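Local atomic coordinates of rifin (Plasmodium falciparum, PDB entry 7JZK), a protein that is a variant surface antigen of the malaria parasite whose V2 domain binds the LAIR1 ectodomain inserted in antibody MGD21. Residues T70-S75 against V106-A111. Numbering follows the deposited sequence.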
loop_
_atom_site.group_PDB
_atom_site.type_symbol
_atom_site.label_atom_id
_atom_site.label_comp_id
_atom_site.label_asym_id
_atom_site.label_seq_id
_atom_site.Cartn_x
_atom_site.Cartn_y
_atom_site.Cartn_z
ATOM N N THR B 70 -6.104 0.359 5.204
ATOM C CA THR B 70 -6.735 1.411 4.424
ATOM C C THR B 70 -5.757 2.562 4.203
ATOM O O THR B 70 -5.614 3.069 3.078
ATOM C CB THR B 70 -7.994 1.884 5.177
ATOM O OG1 THR B 70 -8.856 0.758 5.400
ATOM C CG2 THR B 70 -8.764 2.885 4.354
ATOM N N GLN B 71 -4.990 2.917 5.223
ATOM C CA GLN B 71 -3.995 4.012 5.110
ATOM C C GLN B 71 -2.866 3.618 4.154
ATOM O O GLN B 71 -2.475 4.455 3.352
ATOM C CB GLN B 71 -3.483 4.387 6.498
ATOM C CG GLN B 71 -2.595 5.615 6.537
ATOM C CD GLN B 71 -2.575 6.194 7.927
ATOM O OE1 GLN B 71 -3.609 6.519 8.498
ATOM N NE2 GLN B 71 -1.387 6.328 8.483
ATOM N N MET B 72 -2.377 2.380 4.251
ATOM C CA MET B 72 -1.302 1.929 3.364
ATOM C C MET B 72 -1.757 1.942 1.915
ATOM O O MET B 72 -0.997 2.331 1.021
ATOM C CB MET B 72 -0.828 0.527 3.758
ATOM C CG MET B 72 0.344 -0.014 2.941
ATOM S SD MET B 72 1.059 -1.530 3.645
ATOM C CE MET B 72 1.876 -0.763 5.055
ATOM N N THR B 73 -2.987 1.496 1.648
ATOM C CA THR B 73 -3.455 1.573 0.270
ATOM C C THR B 73 -3.556 3.027 -0.180
ATOM O O THR B 73 -3.224 3.356 -1.331
ATOM C CB THR B 73 -4.792 0.841 0.108
ATOM O OG1 THR B 73 -4.598 -0.544 0.428
ATOM C CG2 THR B 73 -5.310 0.932 -1.342
ATOM N N ALA B 74 -3.946 3.924 0.730
ATOM C CA ALA B 74 -4.147 5.317 0.329
ATOM C C ALA B 74 -2.861 6.135 0.198
ATOM O O ALA B 74 -2.836 7.105 -0.574
ATOM C CB ALA B 74 -5.088 6.009 1.308
ATOM N N SER B 75 -1.796 5.805 0.932
ATOM C CA SER B 75 -0.622 6.676 0.967
ATOM C C SER B 75 0.594 6.113 0.234
ATOM O O SER B 75 1.659 6.751 0.247
ATOM C CB SER B 75 -0.250 7.025 2.421
ATOM O OG SER B 75 -0.304 5.906 3.284
ATOM N N VAL B 106 0.094 -12.363 -2.158
ATOM C CA VAL B 106 0.064 -12.151 -0.714
ATOM C C VAL B 106 -0.805 -10.923 -0.443
ATOM O O VAL B 106 -0.454 -9.807 -0.844
ATOM C CB VAL B 106 1.479 -11.990 -0.150
ATOM C CG1 VAL B 106 1.443 -11.774 1.331
ATOM C CG2 VAL B 106 2.339 -13.218 -0.515
ATOM N N LYS B 107 -1.943 -11.113 0.214
ATOM C CA LYS B 107 -2.822 -9.987 0.490
ATOM C C LYS B 107 -2.293 -9.144 1.628
ATOM O O LYS B 107 -1.869 -9.659 2.662
ATOM C CB LYS B 107 -4.224 -10.479 0.821
ATOM C CG LYS B 107 -4.948 -11.016 -0.375
ATOM C CD LYS B 107 -5.920 -12.123 -0.003
ATOM C CE LYS B 107 -6.476 -12.755 -1.263
ATOM N NZ LYS B 107 -7.656 -11.988 -1.707
ATOM N N GLN B 108 -2.339 -7.833 1.404
ATOM C CA GLN B 108 -1.782 -6.839 2.312
ATOM C C GLN B 108 -2.488 -6.853 3.660
ATOM O O GLN B 108 -1.847 -6.859 4.708
ATOM C CB GLN B 108 -1.893 -5.465 1.637
ATOM C CG GLN B 108 -1.562 -4.248 2.480
ATOM C CD GLN B 108 -1.643 -2.948 1.674
ATOM O OE1 GLN B 108 -0.717 -2.574 0.964
ATOM N NE2 GLN B 108 -2.808 -2.302 1.720
ATOM N N LYS B 109 -3.815 -6.908 3.650
ATOM C CA LYS B 109 -4.599 -6.894 4.883
ATOM C C LYS B 109 -4.212 -8.056 5.789
ATOM O O LYS B 109 -4.062 -7.888 6.990
ATOM C CB LYS B 109 -6.099 -6.971 4.543
ATOM C CG LYS B 109 -7.082 -6.387 5.554
ATOM C CD LYS B 109 -8.458 -6.243 4.902
ATOM C CE LYS B 109 -9.472 -5.555 5.799
ATOM N NZ LYS B 109 -10.803 -5.484 5.127
ATOM N N ASP B 110 -4.023 -9.238 5.221
ATOM C CA ASP B 110 -3.655 -10.420 5.994
ATOM C C ASP B 110 -2.261 -10.297 6.598
ATOM O O ASP B 110 -2.061 -10.600 7.773
ATOM C CB ASP B 110 -3.797 -11.658 5.091
ATOM C CG ASP B 110 -5.241 -11.820 4.589
ATOM O OD1 ASP B 110 -6.157 -11.306 5.271
ATOM O OD2 ASP B 110 -5.479 -12.359 3.487
ATOM N N ALA B 111 -1.289 -9.822 5.832
ATOM C CA ALA B 111 0.059 -9.655 6.373
ATOM C C ALA B 111 0.065 -8.595 7.478
ATOM O O ALA B 111 0.706 -8.759 8.516
ATOM C CB ALA B 111 1.034 -9.292 5.239
#
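Gln-108 reaches from the first turn of helix 108-126 to the end of helix 61-75, where its amide meets Thr-73 and Met-72. With CG anti to the backbone N (chi1 171°) and the chain extended beyond it, the side chain spans the gap between backbones whose nearest CA atoms, those of Thr-73 and Gln-108, lie 8.8 Å apart. NE2 of Gln-108 donates to OG1 of Thr-73 over 2.8 Å; the hydroxyl lies close to the amide plane, but the bond is bent, with an angle of 134° at the hydrogen. OG1 is beside its own backbone N, and a weak bond links it back to Asp-69 O. Both segments belong to the largely helical V2 domain of the RIFIN, in which helix 86-94 packs against Met-72 through Phe-88 and Arg-92, the latter also hydrogen-bonding through NE to Gln-108 OE1, so the two ends of the amide are gripped from different helices, which should restrict its rotation. The thioether of Met-72 crosses this amide at an angle, SD 3.4 Å from Gln-108 OE1 and CG 3.8 Å from Gln-108 CD. Gln-108 also packs on Tyr-45 of the LAIR1 ectodomain from antibody MGD21.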